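Local coordinates for putative HpcE protein (Mycolicibacterium smegmatis, PDB 6V77) that is of undetermined function but belongs to the fumarylacetoacetate hydrolase (FAH) family and binds a zinc ion, at residues Ala74-His82 with Ser209-Pro217. Numbering follows the deposited sequence. Where two conformers were deposited one is given.
With SO4 (sulfate ion), chain O.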
ATOM      1  N   ALA B  74      -4.234   3.469   7.082  1.00 19.97           N
ATOM      2  CA  ALA B  74      -4.406   4.778   7.711  1.00 20.60           C
ATOM      3  C   ALA B  74      -5.884   4.970   7.999  1.00 25.64           C
ATOM      4  O   ALA B  74      -6.728   4.702   7.137  1.00 29.52           O
ATOM      5  CB  ALA B  74      -3.863   5.889   6.822  1.00 23.97           C
ATOM      6  N   VAL B  75      -6.192   5.425   9.207  1.00 20.80           N
ATOM      7  CA  VAL B  75      -7.553   5.474   9.714  1.00 21.25           C
ATOM      8  C   VAL B  75      -7.988   6.932   9.751  1.00 23.15           C
ATOM      9  O   VAL B  75      -7.262   7.785  10.275  1.00 32.31           O
ATOM     10  CB  VAL B  75      -7.633   4.829  11.105  1.00 22.52           C
ATOM     11  CG1 VAL B  75      -9.044   4.915  11.664  1.00 26.19           C
ATOM     12  CG2 VAL B  75      -7.137   3.357  11.035  1.00 23.58           C
ATOM     13  N   GLY B  76      -9.150   7.224   9.159  1.00 22.33           N
ATOM     14  CA  GLY B  76      -9.744   8.541   9.257  1.00 23.58           C
ATOM     15  C   GLY B  76     -10.780   8.597  10.372  1.00 28.29           C
ATOM     16  O   GLY B  76     -11.244   7.573  10.854  1.00 45.90           O
ATOM     17  N   LEU B  77     -11.139   9.817  10.763  1.00 31.29           N
ATOM     18  CA  LEU B  77     -12.166  10.102  11.765  1.00 34.47           C
ATOM     19  C   LEU B  77     -12.245   9.064  12.874  1.00 39.29           C
ATOM     20  O   LEU B  77     -13.228   8.322  12.956  1.00 45.49           O
ATOM     21  CB  LEU B  77     -13.535  10.219  11.095  1.00 39.31           C
ATOM     22  CG  LEU B  77     -13.577  11.160   9.886  1.00 41.56           C
ATOM     23  CD1 LEU B  77     -14.977  11.213   9.309  1.00 53.66           C
ATOM     24  CD2 LEU B  77     -13.080  12.559  10.246  1.00 39.24           C
ATOM     25  N   ASN B  78     -11.224   8.989  13.728  1.00 24.73           N
ATOM     26  CA  ASN B  78     -11.205   7.994  14.795  1.00 24.60           C
ATOM     27  C   ASN B  78     -11.087   8.631  16.174  1.00 28.54           C
ATOM     28  O   ASN B  78     -10.760   7.951  17.147  1.00 27.43           O
ATOM     29  CB  ASN B  78     -10.088   6.968  14.556  1.00 26.11           C
ATOM     30  CG  ASN B  78     -10.315   5.673  15.324  1.00 27.72           C
ATOM     31  OD1 ASN B  78     -11.408   5.430  15.835  1.00 28.71           O
ATOM     32  ND2 ASN B  78      -9.286   4.833  15.396  1.00 24.78           N
ATOM     33  N   TYR B  79     -11.359   9.934  16.276  1.00 27.19           N
ATOM     34  CA  TYR B  79     -11.608  10.620  17.537  1.00 29.96           C
ATOM     35  C   TYR B  79     -12.854  11.460  17.307  1.00 31.60           C
ATOM     36  O   TYR B  79     -12.983  12.086  16.251  1.00 29.69           O
ATOM     37  CB  TYR B  79     -10.437  11.532  17.959  1.00 30.65           C
ATOM     38  CG  TYR B  79      -9.139  10.836  18.336  1.00 26.22           C
ATOM     39  CD1 TYR B  79      -8.706  10.813  19.666  1.00 29.87           C
ATOM     40  CD2 TYR B  79      -8.333  10.223  17.362  1.00 26.29           C
ATOM     41  CE1 TYR B  79      -7.515  10.194  20.028  1.00 28.03           C
ATOM     42  CE2 TYR B  79      -7.139   9.585  17.717  1.00 25.10           C
ATOM     43  CZ  TYR B  79      -6.737   9.586  19.051  1.00 27.62           C
ATOM     44  OH  TYR B  79      -5.559   8.974  19.414  1.00 25.79           O
ATOM     45  N   ASP B  80     -13.781  11.458  18.262  1.00 28.63           N
ATOM     46  CA  ASP B  80     -15.070  12.094  17.995  1.00 29.59           C
ATOM     47  C   ASP B  80     -14.907  13.574  17.686  1.00 30.98           C
ATOM     48  O   ASP B  80     -15.564  14.100  16.780  1.00 33.95           O
ATOM     49  CB  ASP B  80     -16.026  11.924  19.170  1.00 33.97           C
ATOM     50  CG  ASP B  80     -17.444  12.357  18.820  1.00 52.57           C
ATOM     51  OD1 ASP B  80     -17.907  12.018  17.705  1.00 47.31           O
ATOM     52  OD2 ASP B  80     -18.094  13.037  19.647  1.00 61.17           O
ATOM     53  N   ASP B  81     -14.044  14.263  18.427  1.00 31.00           N
ATOM     54  CA  ASP B  81     -13.922  15.701  18.229  1.00 31.76           C
ATOM     55  C   ASP B  81     -13.233  16.029  16.909  1.00 31.46           C
ATOM     56  O   ASP B  81     -13.476  17.096  16.342  1.00 32.61           O
ATOM     57  CB  ASP B  81     -13.188  16.317  19.413  1.00 37.09           C
ATOM     58  CG  ASP B  81     -13.956  16.150  20.708  1.00 53.64           C
ATOM     59  OD1 ASP B  81     -15.186  15.912  20.643  1.00 51.29           O
ATOM     60  OD2 ASP B  81     -13.332  16.251  21.785  1.00 64.34           O
ATOM     61  N   HIS B  82     -12.395  15.122  16.383  1.00 29.40           N
ATOM     62  CA  HIS B  82     -11.856  15.353  15.048  1.00 28.86           C
ATOM     63  C   HIS B  82     -12.917  15.096  13.983  1.00 29.18           C
ATOM     64  O   HIS B  82     -12.981  15.813  12.980  1.00 30.63           O
ATOM     65  CB  HIS B  82     -10.625  14.485  14.782  1.00 27.67           C
ATOM     66  CG  HIS B  82     -10.104  14.617  13.382  1.00 27.69           C
ATOM     67  ND1 HIS B  82      -9.696  15.828  12.857  1.00 28.51           N
ATOM     68  CD2 HIS B  82      -9.966  13.707  12.384  1.00 28.88           C
ATOM     69  CE1 HIS B  82      -9.309  15.654  11.606  1.00 34.36           C
ATOM     70  NE2 HIS B  82      -9.460  14.378  11.294  1.00 30.67           N
ATOM     71  N   SER B 209      -4.574  15.217  23.385  1.00 26.87           N
ATOM     72  CA  SER B 209      -5.639  14.301  23.757  1.00 30.90           C
ATOM     73  C   SER B 209      -5.001  13.037  24.338  1.00 27.74           C
ATOM     74  O   SER B 209      -3.805  13.010  24.643  1.00 25.08           O
ATOM     75  CB  SER B 209      -6.523  14.000  22.537  1.00 29.66           C
ATOM     76  OG  SER B 209      -7.721  13.355  22.918  1.00 31.97           O
ATOM     77  N   ARG B 210      -5.805  11.992  24.504  1.00 25.03           N
ATOM     78  CA  ARG B 210      -5.319  10.681  24.919  0.51 24.47           C
ATOM     79  C   ARG B 210      -5.959   9.628  24.031  1.00 25.26           C
ATOM     80  O   ARG B 210      -7.110   9.776  23.617  1.00 26.26           O
ATOM     81  CB  ARG B 210      -5.636  10.379  26.402  0.51 25.80           C
ATOM     82  CG  ARG B 210      -5.035  11.379  27.411  0.51 25.60           C
ATOM     83  CD  ARG B 210      -5.160  10.875  28.865  0.51 26.03           C
ATOM     84  NE  ARG B 210      -4.285   9.735  29.128  0.51 28.63           N
ATOM     85  CZ  ARG B 210      -3.059   9.832  29.636  0.51 29.26           C
ATOM     86  NH1 ARG B 210      -2.327   8.737  29.822  0.51 27.01           N
ATOM     87  NH2 ARG B 210      -2.561  11.023  29.948  0.51 26.12           N
ATOM     88  N   THR B 211      -5.203   8.560  23.729  1.00 23.25           N
ATOM     89  CA  THR B 211      -5.755   7.541  22.836  1.00 22.78           C
ATOM     90  C   THR B 211      -6.909   6.767  23.450  1.00 23.22           C
ATOM     91  O   THR B 211      -7.529   5.956  22.741  1.00 26.36           O
ATOM     92  CB  THR B 211      -4.684   6.549  22.389  1.00 25.43           C
ATOM     93  OG1 THR B 211      -4.202   5.825  23.526  1.00 22.51           O
ATOM     94  CG2 THR B 211      -3.535   7.276  21.705  1.00 22.11           C
ATOM     95  N   SER B 212      -7.197   6.964  24.738  1.00 24.16           N
ATOM     96  CA  SER B 212      -8.440   6.455  25.300  1.00 28.26           C
ATOM     97  C   SER B 212      -9.663   7.091  24.639  1.00 28.10           C
ATOM     98  O   SER B 212     -10.775   6.575  24.800  1.00 28.07           O
ATOM     99  CB  SER B 212      -8.462   6.691  26.817  1.00 26.28           C
ATOM    100  OG  SER B 212      -8.176   8.050  27.097  1.00 26.80           O
ATOM    101  N   GLN B 213      -9.485   8.182  23.891  1.00 25.11           N
ATOM    102  CA  GLN B 213     -10.569   8.785  23.127  1.00 30.11           C
ATOM    103  C   GLN B 213     -10.717   8.201  21.724  1.00 28.06           C
ATOM    104  O   GLN B 213     -11.509   8.726  20.936  1.00 29.06           O
ATOM    105  CB  GLN B 213     -10.375  10.314  23.024  1.00 25.42           C
ATOM    106  CG  GLN B 213     -10.443  11.032  24.367  1.00 31.56           C
ATOM    107  CD  GLN B 213     -11.713  10.702  25.113  1.00 37.12           C
ATOM    108  OE1 GLN B 213     -11.673  10.168  26.215  1.00 47.25           O
ATOM    109  NE2 GLN B 213     -12.849  11.010  24.511  1.00 38.52           N
ATOM    110  N   LEU B 214      -9.977   7.147  21.372  1.00 23.88           N
ATOM    111  CA  LEU B 214     -10.183   6.530  20.067  1.00 23.24           C
ATOM    112  C   LEU B 214     -11.607   5.985  19.978  1.00 27.96           C
ATOM    113  O   LEU B 214     -12.097   5.343  20.911  1.00 27.64           O
ATOM    114  CB  LEU B 214      -9.169   5.392  19.839  1.00 23.24           C
ATOM    115  CG  LEU B 214      -7.740   5.814  19.479  1.00 28.00           C
ATOM    116  CD1 LEU B 214      -6.812   4.621  19.660  1.00 23.15           C
ATOM    117  CD2 LEU B 214      -7.678   6.294  18.009  1.00 25.69           C
ATOM    118  N   ILE B 215     -12.286   6.263  18.866  1.00 27.01           N
ATOM    119  CA  ILE B 215     -13.606   5.677  18.656  1.00 26.66           C
ATOM    120  C   ILE B 215     -13.477   4.171  18.484  1.00 26.78           C
ATOM    121  O   ILE B 215     -14.226   3.386  19.074  1.00 27.24           O
ATOM    122  CB  ILE B 215     -14.289   6.321  17.437  1.00 26.97           C
ATOM    123  CG1 ILE B 215     -14.517   7.814  17.675  1.00 27.11           C
ATOM    124  CG2 ILE B 215     -15.609   5.622  17.133  1.00 28.04           C
ATOM    125  CD1 ILE B 215     -14.957   8.575  16.412  1.00 30.13           C
ATOM    126  N   PHE B 216     -12.515   3.753  17.673  1.00 24.84           N
ATOM    127  CA  PHE B 216     -12.198   2.346  17.465  1.00 23.84           C
ATOM    128  C   PHE B 216     -10.807   2.114  18.033  1.00 25.55           C
ATOM    129  O   PHE B 216      -9.813   2.559  17.440  1.00 24.39           O
ATOM    130  CB  PHE B 216     -12.257   2.007  15.974  1.00 24.19           C
ATOM    131  CG  PHE B 216     -13.549   2.437  15.326  1.00 24.91           C
ATOM    132  CD1 PHE B 216     -14.732   1.744  15.578  1.00 26.50           C
ATOM    133  CD2 PHE B 216     -13.588   3.547  14.494  1.00 27.56           C
ATOM    134  CE1 PHE B 216     -15.926   2.150  15.004  1.00 31.73           C
ATOM    135  CE2 PHE B 216     -14.782   3.956  13.923  1.00 29.16           C
ATOM    136  CZ  PHE B 216     -15.947   3.259  14.184  1.00 33.41           C
ATOM    137  N   PRO B 217     -10.686   1.500  19.207  1.00 23.71           N
ATOM    138  CA  PRO B 217      -9.364   1.311  19.813  1.00 24.19           C
ATOM    139  C   PRO B 217      -8.488   0.410  18.965  1.00 23.67           C
ATOM    140  O   PRO B 217      -8.941  -0.232  18.019  1.00 23.02           O
ATOM    141  CB  PRO B 217      -9.681   0.661  21.161  1.00 24.36           C
ATOM    142  CG  PRO B 217     -11.053   1.141  21.482  1.00 34.73           C
ATOM    143  CD  PRO B 217     -11.771   1.179  20.148  1.00 28.60           C
TER
HETATM  144  S   SO4 O 305      -8.512  12.493   8.115  0.85 43.76           S
HETATM  145  O1  SO4 O 305      -9.369  13.312   8.964  0.85 48.99           O
HETATM  146  O2  SO4 O 305      -7.711  13.323   7.213  0.85 38.42           O
HETATM  147  O3  SO4 O 305      -7.596  11.689   8.928  0.85 53.76           O
HETATM  148  O4  SO4 O 305      -9.346  11.568   7.348  0.85 44.99           O
HETATM  149  O   HOH W   1     -13.637  10.245  20.704  1.00 31.62           O
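Beside the zinc site of this FAH-family domain, the turn that carries strand 72-76 into helix 80-85 meets the loop running from strand 204-210 to helix 218-226, and N78 and Y79 touch L214, I215 and F216. The side chain of N78 lies about 8 Å from the zinc ion, which is held by E121, E123 and D152. Its carboxamide grips the backbone of F216 twice: N78 OD1 accepts from F216 N at 2.7 Å, in the carbonyl plane and on a lone pair, while N78 ND2 gives a hydrogen to F216 O at 3.1 Å. CG stands anti to the backbone N (chi1 -160°), which swings the amide across to the F216 backbone. ND2 also donates to T239 O, so both ends of this buried amide are satisfied and its flip is fixed. One residue back, I215 N donates to N78 O at 2.9 Å, from well above the carbonyl plane. Within the loop, I215 CG2 covers one face of the F216 ring, over its centre.

Y79, at the N-cap position of helix 80-85, lays its ring in the crook of the 3-10 segment 211-213. L214 CD2 presses on Y79 CE2 at 3.3 Å, R210 O lies at the ring edge near CE1, and T211 CG2 touches OH, with L197 of the neighbouring strand packing on the same tyrosine. I215 CD1 reaches the start of the helix, 3.6 Å from D80 N. That amide is joined to Q213 O by one water, which accepts from D80 N at 2.7 Å and donates to Q213 O at 2.6 Å.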